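PDB 5A8U: polyhedrin from Orgyia pseudotsugata cypovirus 5, which forms the crystalline matrix of the viral occlusion bodies (polyhedra), which shield the virus from the outside environment until insect larvae ingest them. Local coordinates for residues 30-35 with 190-195; 34-39 with 105-110; 42-47 with 65-70; 58-63 with 185-190; 80-85 with 98-103. All blocks are in the same frame, centred on the assembly; numbering follows the deposited sequence.

Contact 1. Residues 30-35 with 190-195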
# COMPACT_ATOMS: atom_id res chain seq x y z
N ILE A 30 9.39 -2.32 -15.99
CA ILE A 30 8.86 -1.04 -16.45
C ILE A 30 8.94 -0.12 -15.23
O ILE A 30 8.76 -0.58 -14.10
CB ILE A 30 7.39 -1.15 -16.97
CG1 ILE A 30 6.47 -1.86 -15.96
CG2 ILE A 30 7.34 -1.89 -18.33
CD1 ILE A 30 4.96 -1.73 -16.31
N ASN A 31 9.26 1.15 -15.46
CA ASN A 31 9.45 2.11 -14.38
C ASN A 31 8.50 3.28 -14.55
O ASN A 31 8.30 3.78 -15.65
CB ASN A 31 10.88 2.63 -14.35
CG ASN A 31 11.84 1.68 -13.68
OD1 ASN A 31 12.14 1.81 -12.50
ND2 ASN A 31 12.32 0.70 -14.44
N VAL A 32 7.93 3.71 -13.44
CA VAL A 32 7.15 4.93 -13.41
C VAL A 32 7.75 5.78 -12.31
O VAL A 32 7.95 5.31 -11.19
CB VAL A 32 5.67 4.63 -13.10
CG1 VAL A 32 4.88 5.93 -13.02
CG2 VAL A 32 5.11 3.73 -14.21
N THR A 33 8.10 7.02 -12.65
CA THR A 33 8.68 7.93 -11.68
C THR A 33 7.83 9.20 -11.62
O THR A 33 7.42 9.76 -12.65
CB THR A 33 10.14 8.27 -12.03
OG1 THR A 33 10.87 7.05 -12.19
CG2 THR A 33 10.81 9.08 -10.90
N VAL A 34 7.51 9.60 -10.41
CA VAL A 34 6.89 10.89 -10.19
C VAL A 34 7.93 11.78 -9.55
O VAL A 34 8.50 11.44 -8.51
CB VAL A 34 5.67 10.79 -9.27
CG1 VAL A 34 5.28 12.17 -8.68
CG2 VAL A 34 4.53 10.15 -10.02
N VAL A 35 8.20 12.92 -10.19
CA VAL A 35 9.16 13.87 -9.63
C VAL A 35 8.43 15.14 -9.27
O VAL A 35 7.90 15.82 -10.14
CB VAL A 35 10.27 14.21 -10.62
CG1 VAL A 35 11.30 15.12 -9.94
CG2 VAL A 35 10.96 12.95 -11.10
N ILE A 190 -2.79 12.34 -6.89
CA ILE A 190 -2.75 11.62 -8.16
C ILE A 190 -2.92 10.12 -8.02
O ILE A 190 -2.61 9.55 -6.99
CB ILE A 190 -1.41 11.84 -8.92
CG1 ILE A 190 -0.23 11.19 -8.18
CG2 ILE A 190 -1.18 13.32 -9.25
CD1 ILE A 190 1.05 11.25 -8.97
N GLY A 191 -3.43 9.52 -9.09
CA GLY A 191 -3.40 8.08 -9.28
C GLY A 191 -2.94 7.81 -10.71
O GLY A 191 -3.15 8.63 -11.60
N PHE A 192 -2.29 6.68 -10.93
CA PHE A 192 -1.85 6.33 -12.28
C PHE A 192 -1.91 4.82 -12.54
O PHE A 192 -1.89 4.00 -11.60
CB PHE A 192 -0.41 6.84 -12.53
CG PHE A 192 0.61 6.17 -11.65
CD1 PHE A 192 1.16 4.94 -12.02
CD2 PHE A 192 1.01 6.74 -10.45
CE1 PHE A 192 2.08 4.28 -11.20
CE2 PHE A 192 1.94 6.09 -9.63
CZ PHE A 192 2.47 4.86 -10.01
N GLU A 193 -2.00 4.46 -13.82
CA GLU A 193 -1.89 3.06 -14.25
C GLU A 193 -1.04 3.00 -15.50
O GLU A 193 -1.26 3.77 -16.43
CB GLU A 193 -3.26 2.45 -14.56
CG GLU A 193 -4.27 2.61 -13.43
CD GLU A 193 -5.68 2.16 -13.81
OE1 GLU A 193 -5.94 1.95 -15.02
OE2 GLU A 193 -6.51 2.01 -12.89
N VAL A 194 -0.07 2.11 -15.52
CA VAL A 194 0.82 1.94 -16.67
C VAL A 194 0.90 0.45 -16.97
O VAL A 194 0.95 -0.38 -16.06
CB VAL A 194 2.21 2.50 -16.36
CG1 VAL A 194 3.29 2.02 -17.36
CG2 VAL A 194 2.16 4.03 -16.26
N TYR A 195 0.89 0.12 -18.26
CA TYR A 195 0.75 -1.25 -18.71
C TYR A 195 1.84 -1.70 -19.68
O TYR A 195 2.26 -0.95 -20.55
CB TYR A 195 -0.62 -1.41 -19.40
CG TYR A 195 -1.80 -1.11 -18.51
CD1 TYR A 195 -2.29 0.18 -18.38
CD2 TYR A 195 -2.43 -2.13 -17.79
CE1 TYR A 195 -3.38 0.46 -17.57
CE2 TYR A 195 -3.51 -1.87 -16.99
CZ TYR A 195 -3.99 -0.58 -16.88
OH TYR A 195 -5.06 -0.30 -16.08
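Val32 is the central bump, and its two methyls settle on two different neighbours. CG1 lies over one face of the Phe192 ring, 4.0 Å from the ring centroid and 22° off the normal, a CH-pi contact displaced toward the CE1 rim. CG2 turns the other way and meets Val194 CG2 at 3.6 Å, the two valines sliding past one another in opposite directions. Val32 therefore fills the hollow between Phe192 and Val194. With chi1 of 65°, Phe192 CG sits between its own backbone N and carbonyl carbon, and the ring offers a face to the valine.

At one end of the row Val34 and Ile190 reach toward each other tip to tip, Val34 CG2 lying 3.8 Å from Ile190 CD1. At the other, Ile30 CD1 reaches Val194 CG1 more loosely, at 4.2 Å.

The two strands run nearly antiparallel (157°) with axes 8.6 Å apart, too far for backbone pairing. This indicates face-to-face packing of two sheets, strand 30-37 from the six-stranded one and strand 189-195 from the three-stranded one. Ile54 of strand 53-58 and Phe112 of strand 109-115 add to the packing between the sheets, and Trp48 meets Phe192 edge-to-face. No hydrogen bond passes between the segments and all six touching residues are buried, which implies that apolar packing carries the contact.

Contact 2. Residues 34-39 with 105-110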
# COMPACT_ATOMS: atom_id res chain seq x y z
N VAL A 34 7.51 9.60 -10.41
CA VAL A 34 6.89 10.89 -10.19
C VAL A 34 7.93 11.78 -9.55
O VAL A 34 8.50 11.44 -8.51
CB VAL A 34 5.67 10.79 -9.27
CG1 VAL A 34 5.28 12.17 -8.68
CG2 VAL A 34 4.53 10.15 -10.02
N VAL A 35 8.20 12.92 -10.19
CA VAL A 35 9.16 13.87 -9.63
C VAL A 35 8.43 15.14 -9.27
O VAL A 35 7.90 15.82 -10.14
CB VAL A 35 10.27 14.21 -10.62
CG1 VAL A 35 11.30 15.12 -9.94
CG2 VAL A 35 10.96 12.95 -11.10
N LEU A 36 8.40 15.46 -7.98
CA LEU A 36 7.68 16.65 -7.52
C LEU A 36 8.65 17.80 -7.34
O LEU A 36 9.74 17.59 -6.81
CB LEU A 36 6.99 16.36 -6.20
CG LEU A 36 5.94 15.25 -6.36
CD1 LEU A 36 5.53 14.71 -5.01
CD2 LEU A 36 4.72 15.80 -7.10
N LYS A 37 8.26 18.99 -7.77
CA LYS A 37 9.19 20.12 -7.72
C LYS A 37 8.68 21.19 -6.77
O LYS A 37 7.49 21.52 -6.78
CB LYS A 37 9.35 20.71 -9.12
CG LYS A 37 9.67 19.65 -10.18
CD LYS A 37 10.20 20.32 -11.44
CE LYS A 37 11.56 20.95 -11.16
NZ LYS A 37 12.16 21.53 -12.39
N TYR A 38 9.60 21.72 -5.96
CA TYR A 38 9.27 22.69 -4.91
C TYR A 38 10.01 23.99 -5.18
O TYR A 38 11.04 23.99 -5.85
CB TYR A 38 9.61 22.13 -3.51
CG TYR A 38 8.89 20.83 -3.29
CD1 TYR A 38 9.44 19.63 -3.74
CD2 TYR A 38 7.63 20.79 -2.70
CE1 TYR A 38 8.77 18.45 -3.60
CE2 TYR A 38 6.95 19.60 -2.56
CZ TYR A 38 7.53 18.43 -3.01
OH TYR A 38 6.88 17.25 -2.87
N THR A 39 9.47 25.09 -4.68
CA THR A 39 9.99 26.40 -5.03
C THR A 39 11.35 26.71 -4.39
O THR A 39 12.00 27.67 -4.77
CB THR A 39 8.99 27.52 -4.69
OG1 THR A 39 8.67 27.45 -3.29
CG2 THR A 39 7.72 27.31 -5.51
N GLY A 105 6.39 23.74 1.09
CA GLY A 105 6.37 22.31 0.79
C GLY A 105 5.19 21.85 -0.05
O GLY A 105 4.97 20.64 -0.21
N ASP A 106 4.44 22.79 -0.60
CA ASP A 106 3.42 22.44 -1.60
C ASP A 106 4.04 22.49 -2.99
O ASP A 106 4.50 23.54 -3.42
CB ASP A 106 2.20 23.37 -1.52
CG ASP A 106 1.40 23.19 -0.23
OD1 ASP A 106 1.23 22.03 0.21
OD2 ASP A 106 0.93 24.22 0.32
N PRO A 107 4.08 21.34 -3.68
CA PRO A 107 4.84 21.34 -4.94
C PRO A 107 4.21 22.25 -6.00
O PRO A 107 3.00 22.42 -5.98
CB PRO A 107 4.77 19.87 -5.38
CG PRO A 107 3.50 19.35 -4.76
CD PRO A 107 3.41 20.05 -3.41
N TYR A 108 5.01 22.81 -6.91
CA TYR A 108 4.45 23.71 -7.92
C TYR A 108 4.30 23.04 -9.28
O TYR A 108 3.64 23.57 -10.18
CB TYR A 108 5.28 25.01 -8.05
CG TYR A 108 6.59 24.81 -8.76
CD1 TYR A 108 6.67 24.91 -10.14
CD2 TYR A 108 7.74 24.49 -8.06
CE1 TYR A 108 7.88 24.71 -10.80
CE2 TYR A 108 8.95 24.28 -8.71
CZ TYR A 108 9.01 24.39 -10.08
OH TYR A 108 10.22 24.16 -10.73
N ALA A 109 4.90 21.86 -9.41
CA ALA A 109 4.89 21.13 -10.68
C ALA A 109 5.32 19.70 -10.45
O ALA A 109 5.87 19.36 -9.39
CB ALA A 109 5.85 21.79 -11.68
N MET A 110 5.08 18.86 -11.45
CA MET A 110 5.54 17.48 -11.42
C MET A 110 5.99 17.06 -12.82
O MET A 110 5.48 17.54 -13.83
CB MET A 110 4.43 16.57 -10.91
CG MET A 110 4.47 15.13 -11.38
SD MET A 110 2.92 14.31 -10.94
CE MET A 110 1.79 15.48 -11.58
O HOH W 1 7.00 24.52 -3.14
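Lys37 and Tyr108 meet through both backbone and side chain. From the lysine, CB lies 3.6 Å from Tyr108 CE2, CG passes near the carbonyl oxygen of Ala109, and CD approaches the tyrosine hydroxyl. A bend at chi3 (68°) carries the chain along that hydroxyl, with CE 3.5 Å from Tyr108 OH; beyond it, NZ has a weak hydrogen bond to Ser248.

The backbones are joined at two points: Lys37 N donates to Ala109 O at 2.9 Å, and Tyr108 N, one residue before Ala109, returns a bond to Lys37 O at 2.8 Å, nearly straight on to the carbonyl. In register, Lys37 and Ala109 form an antiparallel hydrogen-bonded pair and Leu36 and Met110 the adjoining non-hydrogen-bonded one, which places the contact where strands 30-37 and 109-115 pair inside the six-stranded sheet. On the face of Leu36, its CD2 lies 3.9 Å from Met110 CB, while Val34 CG1 touches Met110 SD.

Past the paired residues Tyr38 lies alongside Pro107, CE2 to CB 3.6 Å, with Gly105 O at its ring edge. Its hydroxyl bonds Met63 O and Gln44 NE2. Water 1 bridges the loops, accepting from Thr39 N at 3.0 Å and donating to Asp106 O.

Contact 3. Residues 42-47 with 65-70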
# COMPACT_ATOMS: atom_id res chain seq x y z
N VAL A 42 14.07 21.89 -4.18
CA VAL A 42 14.02 20.47 -3.82
C VAL A 42 13.22 19.69 -4.88
O VAL A 42 12.23 20.19 -5.43
CB VAL A 42 13.39 20.27 -2.42
CG1 VAL A 42 13.03 18.79 -2.17
CG2 VAL A 42 14.34 20.80 -1.34
N VAL A 43 13.69 18.48 -5.18
CA VAL A 43 12.84 17.55 -5.95
C VAL A 43 12.59 16.31 -5.11
O VAL A 43 13.51 15.79 -4.46
CB VAL A 43 13.42 17.20 -7.36
CG1 VAL A 43 13.38 18.42 -8.28
CG2 VAL A 43 14.84 16.63 -7.27
N GLN A 44 11.33 15.88 -5.07
CA GLN A 44 10.99 14.65 -4.36
C GLN A 44 10.64 13.60 -5.38
O GLN A 44 9.79 13.82 -6.25
CB GLN A 44 9.83 14.87 -3.38
CG GLN A 44 9.57 13.63 -2.51
CD GLN A 44 8.62 13.90 -1.35
OE1 GLN A 44 8.68 13.20 -0.33
NE2 GLN A 44 7.74 14.90 -1.50
N VAL A 45 11.27 12.44 -5.25
CA VAL A 45 11.18 11.36 -6.22
C VAL A 45 10.44 10.17 -5.64
O VAL A 45 10.70 9.74 -4.51
CB VAL A 45 12.59 10.88 -6.60
CG1 VAL A 45 12.54 9.67 -7.58
CG2 VAL A 45 13.41 12.06 -7.17
N TYR A 46 9.51 9.63 -6.41
CA TYR A 46 8.90 8.34 -6.14
C TYR A 46 9.04 7.51 -7.40
O TYR A 46 8.64 7.95 -8.47
CB TYR A 46 7.41 8.50 -5.83
CG TYR A 46 7.12 9.22 -4.54
CD1 TYR A 46 7.07 8.53 -3.33
CD2 TYR A 46 6.89 10.60 -4.53
CE1 TYR A 46 6.81 9.20 -2.13
CE2 TYR A 46 6.63 11.26 -3.35
CZ TYR A 46 6.60 10.57 -2.16
OH TYR A 46 6.32 11.23 -0.99
N ASN A 47 9.63 6.32 -7.26
CA ASN A 47 9.87 5.41 -8.38
C ASN A 47 9.26 4.03 -8.12
O ASN A 47 9.64 3.34 -7.17
CB ASN A 47 11.39 5.32 -8.67
CG ASN A 47 11.75 4.18 -9.61
OD1 ASN A 47 12.41 3.23 -9.21
ND2 ASN A 47 11.29 4.26 -10.86
N PHE A 65 6.26 18.19 0.85
CA PHE A 65 7.56 17.97 1.47
C PHE A 65 7.67 18.92 2.68
O PHE A 65 7.17 20.04 2.62
CB PHE A 65 8.70 18.26 0.48
CG PHE A 65 10.05 18.09 1.08
CD1 PHE A 65 10.60 16.82 1.21
CD2 PHE A 65 10.75 19.18 1.56
CE1 PHE A 65 11.85 16.65 1.79
CE2 PHE A 65 12.00 19.02 2.15
CZ PHE A 65 12.55 17.74 2.25
N PRO A 66 8.27 18.45 3.79
CA PRO A 66 8.70 17.08 4.06
C PRO A 66 7.49 16.20 4.38
O PRO A 66 6.36 16.68 4.36
CB PRO A 66 9.60 17.25 5.30
CG PRO A 66 9.00 18.45 6.02
CD PRO A 66 8.58 19.38 4.90
N ASN A 67 7.71 14.92 4.65
CA ASN A 67 6.61 14.04 5.03
C ASN A 67 7.13 12.80 5.75
O ASN A 67 8.33 12.70 6.01
CB ASN A 67 5.80 13.67 3.78
CG ASN A 67 6.63 12.98 2.73
OD1 ASN A 67 7.40 12.08 3.03
ND2 ASN A 67 6.47 13.41 1.49
N TYR A 68 6.24 11.86 6.07
CA TYR A 68 6.68 10.70 6.84
C TYR A 68 7.68 9.83 6.09
O TYR A 68 8.48 9.10 6.71
CB TYR A 68 5.47 9.89 7.35
CG TYR A 68 4.62 9.23 6.28
CD1 TYR A 68 4.98 8.00 5.74
CD2 TYR A 68 3.43 9.82 5.84
CE1 TYR A 68 4.20 7.39 4.78
CE2 TYR A 68 2.64 9.21 4.87
CZ TYR A 68 3.03 7.99 4.35
OH TYR A 68 2.26 7.36 3.39
N MET A 69 7.64 9.91 4.76
CA MET A 69 8.53 9.11 3.92
C MET A 69 9.90 9.78 3.83
O MET A 69 10.93 9.12 3.91
CB MET A 69 7.93 8.95 2.52
CG MET A 69 8.67 7.96 1.62
SD MET A 69 8.48 6.24 2.17
CE MET A 69 6.70 6.05 2.02
N ASN A 70 9.89 11.10 3.65
CA ASN A 70 11.12 11.87 3.51
C ASN A 70 11.09 13.09 4.41
O ASN A 70 10.66 14.16 4.01
CB ASN A 70 11.27 12.31 2.06
CG ASN A 70 11.36 11.13 1.13
OD1 ASN A 70 12.24 10.28 1.30
ND2 ASN A 70 10.45 11.05 0.15
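Gln44 points its amide at the 65-70 loop because CG is anti to the backbone N (chi1 -173°) and the chain stays extended beyond it. Asn67 comes from the opposite direction, its CG held between backbone N and carbonyl carbon, and the two amide planes lie 15° apart. Asn70 approaches obliquely with its own amide inclined.

Gln44 OE1 is the meeting point. It accepts from Asn70 ND2 at 2.8 Å and from Asn67 ND2 at 2.9 Å, both donors lying in its carbonyl plane on a lone pair. The Asn70 bond is nearly straight (170°), whereas the Asn67 bond is bent and leaves its amide plane. Asn67 OD1 accepts from Asn70 N at 2.7 Å, an Asx motif within the loop, consistent with holding the two donor amides in place.

Apolar packing lies beside this node. Val42 CG1 sits over one face of Phe65, 4.4 Å from CD2, and Pro66 CB covers the opposite face. Tyr46 CE1 meets Met69 CG at 4.4 Å, while its hydroxyl bonds Leu62 O.

The contact ties the loop after helix 60-63 to strand 43-50. Gln44 NE2 bonds Lys64 O and Tyr38 OH, and Asn70 ND2 also bonds Ser224. With both ends of the Gln44 amide engaged, the bonding pattern favours this orientation, and the chemistry implies a loop joined to the sheet by directional amide bonds as well as apolar packing.

Contact 4. Residues 58-63 with 185-190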
# COMPACT_ATOMS: atom_id res chain seq x y z
N LEU A 58 -0.60 8.99 -4.94
CA LEU A 58 -0.01 9.76 -3.86
C LEU A 58 -1.07 10.69 -3.31
O LEU A 58 -1.66 11.47 -4.06
CB LEU A 58 1.16 10.61 -4.37
CG LEU A 58 2.37 9.87 -4.93
CD1 LEU A 58 3.29 10.87 -5.61
CD2 LEU A 58 3.09 9.12 -3.81
N ASN A 59 -1.34 10.61 -2.01
CA ASN A 59 -2.23 11.60 -1.41
C ASN A 59 -1.46 12.85 -0.94
O ASN A 59 -0.23 12.95 -1.14
CB ASN A 59 -3.09 11.00 -0.29
CG ASN A 59 -2.28 10.49 0.88
OD1 ASN A 59 -1.06 10.71 0.97
ND2 ASN A 59 -2.96 9.81 1.81
N ARG A 60 -2.15 13.82 -0.34
CA ARG A 60 -1.45 15.07 -0.03
C ARG A 60 -0.30 14.86 0.95
O ARG A 60 0.73 15.55 0.86
CB ARG A 60 -2.40 16.18 0.49
CG ARG A 60 -3.12 16.99 -0.61
CD ARG A 60 -2.19 17.50 -1.75
NE ARG A 60 -1.39 18.70 -1.43
CZ ARG A 60 -0.67 19.36 -2.34
NH1 ARG A 60 -0.65 18.94 -3.60
NH2 ARG A 60 0.03 20.44 -2.00
N GLN A 61 -0.43 13.89 1.84
CA GLN A 61 0.64 13.63 2.81
C GLN A 61 1.96 13.27 2.13
O GLN A 61 3.03 13.58 2.65
CB GLN A 61 0.25 12.52 3.78
CG GLN A 61 -0.70 12.98 4.89
CD GLN A 61 -2.17 12.83 4.54
OE1 GLN A 61 -2.53 12.74 3.37
NE2 GLN A 61 -3.03 12.83 5.57
N LEU A 62 1.89 12.63 0.96
CA LEU A 62 3.10 12.32 0.20
C LEU A 62 3.40 13.30 -0.94
O LEU A 62 4.52 13.34 -1.44
CB LEU A 62 3.05 10.87 -0.33
CG LEU A 62 3.12 9.82 0.79
CD1 LEU A 62 3.17 8.41 0.22
CD2 LEU A 62 4.33 10.05 1.69
N MET A 63 2.41 14.09 -1.36
CA MET A 63 2.68 15.10 -2.39
C MET A 63 3.50 16.25 -1.83
O MET A 63 4.27 16.89 -2.55
CB MET A 63 1.37 15.66 -2.97
CG MET A 63 0.57 14.64 -3.77
SD MET A 63 1.34 14.21 -5.35
CE MET A 63 1.12 15.76 -6.25
N PRO A 185 -4.69 20.55 -10.94
CA PRO A 185 -5.05 21.29 -9.73
C PRO A 185 -3.85 22.02 -9.13
O PRO A 185 -2.71 21.61 -9.34
CB PRO A 185 -5.51 20.19 -8.77
CG PRO A 185 -5.85 19.02 -9.65
CD PRO A 185 -4.94 19.10 -10.81
N ARG A 186 -4.09 23.11 -8.42
CA ARG A 186 -3.03 23.78 -7.69
C ARG A 186 -2.53 22.92 -6.52
O ARG A 186 -1.35 23.00 -6.16
CB ARG A 186 -3.48 25.17 -7.20
CG ARG A 186 -2.35 25.92 -6.48
CD ARG A 186 -2.66 27.40 -6.23
NE ARG A 186 -2.50 28.19 -7.45
CZ ARG A 186 -3.51 28.55 -8.23
NH1 ARG A 186 -4.76 28.20 -7.93
NH2 ARG A 186 -3.27 29.27 -9.32
N PHE A 187 -3.41 22.12 -5.92
CA PHE A 187 -3.03 21.27 -4.79
C PHE A 187 -3.47 19.83 -5.05
O PHE A 187 -4.34 19.30 -4.37
CB PHE A 187 -3.64 21.82 -3.48
CG PHE A 187 -3.27 23.26 -3.22
CD1 PHE A 187 -1.99 23.60 -2.76
CD2 PHE A 187 -4.18 24.27 -3.44
CE1 PHE A 187 -1.64 24.92 -2.52
CE2 PHE A 187 -3.84 25.59 -3.21
CZ PHE A 187 -2.57 25.92 -2.76
N PRO A 188 -2.84 19.20 -6.06
CA PRO A 188 -3.36 17.91 -6.52
C PRO A 188 -2.97 16.70 -5.68
O PRO A 188 -2.02 16.71 -4.90
CB PRO A 188 -2.74 17.77 -7.91
CG PRO A 188 -1.40 18.41 -7.76
CD PRO A 188 -1.66 19.62 -6.85
N THR A 189 -3.77 15.65 -5.85
CA THR A 189 -3.34 14.31 -5.52
C THR A 189 -3.48 13.48 -6.80
O THR A 189 -4.19 13.89 -7.73
CB THR A 189 -4.16 13.73 -4.35
OG1 THR A 189 -5.55 13.73 -4.69
CG2 THR A 189 -3.98 14.61 -3.11
N ILE A 190 -2.79 12.34 -6.89
CA ILE A 190 -2.75 11.62 -8.16
C ILE A 190 -2.92 10.12 -8.02
O ILE A 190 -2.61 9.55 -6.99
CB ILE A 190 -1.41 11.84 -8.92
CG1 ILE A 190 -0.23 11.19 -8.18
CG2 ILE A 190 -1.18 13.32 -9.25
CD1 ILE A 190 1.05 11.25 -8.97
O HOH W 2 0.66 21.65 -4.69
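Arg60 NH1 donates to Pro188 O at 2.9 Å, a nearly straight bond (163°) with the oxygen at the guanidinium edge and in its plane. Bends at chi2 and chi3 fold the arginine back over the 187-189 backbone, so that Phe187 CA lies over one guanidinium face. The Phe187 ring stands almost perpendicular to that group (89°) and receives Arg60 NH2 at its own edge, 3.8 Å from CD1. NH2 also gives a hydrogen bond to water 2, which donates to Arg186 O, and forms a salt bridge with Asp106.

Two residues earlier in the chain, Leu58 and Ile190 make an antiparallel hydrogen-bonded pair: Leu58 N to Ile190 O is 2.9 Å and Ile190 N to Leu58 O 3.2 Å. This is the end of the pairing between strands 53-58 and 189-195 in the three-stranded sheet, from which the chain enters helix 60-63, with Asn59 at its N-cap position. The leucine and isoleucine side chains lie side by side, CD1 to CD1 4.1 Å.

Thr189 sets its CG2 against the helix start, 3.6 Å from Arg60 CG. Met63 crosses Pro188 at about a right angle, CE lying 4.0 Å from the proline CG. Asn59 ND2 bonds Thr222 O of the second subunit.

Contact 5. Residues 80-85 with 98-103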
# COMPACT_ATOMS: atom_id res chain seq x y z
N PRO A 80 6.34 24.22 10.32
CA PRO A 80 5.40 25.14 10.98
C PRO A 80 4.58 25.91 9.95
O PRO A 80 5.14 26.42 8.97
CB PRO A 80 6.32 26.09 11.75
CG PRO A 80 7.54 25.29 12.00
CD PRO A 80 7.72 24.42 10.79
N GLY A 81 3.27 26.00 10.17
CA GLY A 81 2.40 26.73 9.26
C GLY A 81 2.07 25.93 8.02
O GLY A 81 1.41 26.44 7.10
N GLU A 82 2.53 24.69 7.97
CA GLU A 82 2.24 23.81 6.86
C GLU A 82 1.79 22.46 7.40
O GLU A 82 1.98 21.42 6.77
CB GLU A 82 3.48 23.68 5.96
CG GLU A 82 4.06 25.05 5.55
CD GLU A 82 5.07 24.97 4.39
OE1 GLU A 82 5.07 23.95 3.66
OE2 GLU A 82 5.83 25.94 4.20
N GLY A 83 1.19 22.49 8.59
CA GLY A 83 0.72 21.28 9.22
C GLY A 83 -0.76 21.07 9.00
O GLY A 83 -1.29 21.43 7.95
N VAL A 84 -1.43 20.49 9.98
CA VAL A 84 -2.83 20.08 9.82
C VAL A 84 -3.74 21.26 9.47
O VAL A 84 -4.62 21.13 8.61
CB VAL A 84 -3.36 19.33 11.06
CG1 VAL A 84 -3.33 20.24 12.29
CG2 VAL A 84 -4.76 18.79 10.78
N GLU A 85 -3.54 22.40 10.12
CA GLU A 85 -4.38 23.56 9.87
C GLU A 85 -4.26 24.01 8.41
O GLU A 85 -5.26 24.31 7.76
CB GLU A 85 -4.02 24.71 10.80
CG GLU A 85 -3.80 24.27 12.26
CD GLU A 85 -2.32 24.19 12.65
OE1 GLU A 85 -1.59 23.28 12.16
OE2 GLU A 85 -1.88 25.06 13.44
N GLY A 98 -4.72 29.76 10.74
CA GLY A 98 -3.35 30.01 11.14
C GLY A 98 -2.21 29.37 10.35
O GLY A 98 -1.32 28.78 10.95
N SER A 99 -2.23 29.46 9.02
CA SER A 99 -1.20 28.81 8.20
C SER A 99 -0.73 29.63 7.00
O SER A 99 -1.41 30.57 6.59
CB SER A 99 -1.68 27.43 7.73
OG SER A 99 -2.46 27.55 6.56
N TYR A 100 0.44 29.29 6.44
CA TYR A 100 0.89 29.96 5.23
C TYR A 100 -0.11 29.72 4.12
O TYR A 100 -0.73 28.67 4.05
CB TYR A 100 2.29 29.48 4.80
CG TYR A 100 3.36 29.98 5.73
CD1 TYR A 100 3.73 31.32 5.73
CD2 TYR A 100 4.00 29.12 6.61
CE1 TYR A 100 4.72 31.80 6.59
CE2 TYR A 100 4.96 29.58 7.47
CZ TYR A 100 5.32 30.91 7.46
OH TYR A 100 6.28 31.37 8.33
N ASP A 101 -0.27 30.71 3.24
CA ASP A 101 -1.26 30.65 2.19
C ASP A 101 -0.85 29.55 1.20
O ASP A 101 -1.67 28.75 0.79
CB ASP A 101 -1.36 32.02 1.50
CG ASP A 101 -2.73 32.31 0.93
OD1 ASP A 101 -3.70 31.57 1.20
OD2 ASP A 101 -2.85 33.32 0.20
N ILE A 102 0.44 29.51 0.83
CA ILE A 102 0.96 28.42 0.01
C ILE A 102 2.18 27.87 0.74
O ILE A 102 3.04 28.63 1.17
CB ILE A 102 1.44 28.89 -1.36
CG1 ILE A 102 0.37 29.71 -2.09
CG2 ILE A 102 1.90 27.70 -2.20
CD1 ILE A 102 -0.87 28.93 -2.48
N GLY A 103 2.26 26.56 0.89
CA GLY A 103 3.37 26.00 1.64
C GLY A 103 4.64 26.01 0.81
O GLY A 103 4.58 25.84 -0.41
O HOH W 3 -0.27 26.61 11.09
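The Tyr100 ring presents an edge to Pro80: the proline carbonyl oxygen lies in the ring plane, 3.5 Å from CE2. Gly81 O and Glu82 CG approach the same ring obliquely, the latter 4.2 Å from CD2. A first torsion that puts CG anti to the carbonyl carbon (chi1 -72°) sets the ring beside Pro80 and Glu82.

Its backbone is anchored as well. Tyr100 N donates to Gly81 O at 3.1 Å, in the carbonyl plane and on a lone pair, with a somewhat bent N-H (148°). Ser99 CB packs against the same oxygen at 3.3 Å. Gly81 has a positive phi (79°), a backbone conformation that by itself favours glycine.

These contacts join the turn leading into helix 84-91, whose N-cap position is Gly83, to the loop that returns from the helix toward strand 109-115. The start of the helix is held between the segments that flank it. His86, on its first turn, receives a further tie from this loop through a hydrogen bond with Ser99 OG.

Glu82 extends its chain along the loop, so that the carboxylate lies against Gly103, OE1 being 3.3 Å from the glycine CA. That carboxylate accepts from the backbone, OE2 from Ala104 N and OE1 from Gly105 N. Glu85, on the helix, packs on Lys73 of the second subunit.

How the contacts relate
Contacts 1 and 4 share Ile190 on strand 189-195, and contacts 1 and 2 share Val34 and Val35 on strand 30-37. Contact 2 pairs that strand with 109-115 on one side; strand 43-50 of contact 3 is its partner on the other, the centres of contacts 2 and 3 being about 9 Å apart. Contact 1 instead joins the six-stranded to the three-stranded sheet. Along the chain, contacts 3 and 5 lie in series within the span of contact 2, whereas contact 4 crosses both 2 and 3, knitting early and late segments together. Contact 5 is peripheral, about 29 Å from contact 1 between centres, but touches contacts 2 and 4. Contacts 1, 3, 4 and 5 also reach neighbouring subunits, linking fold and assembly.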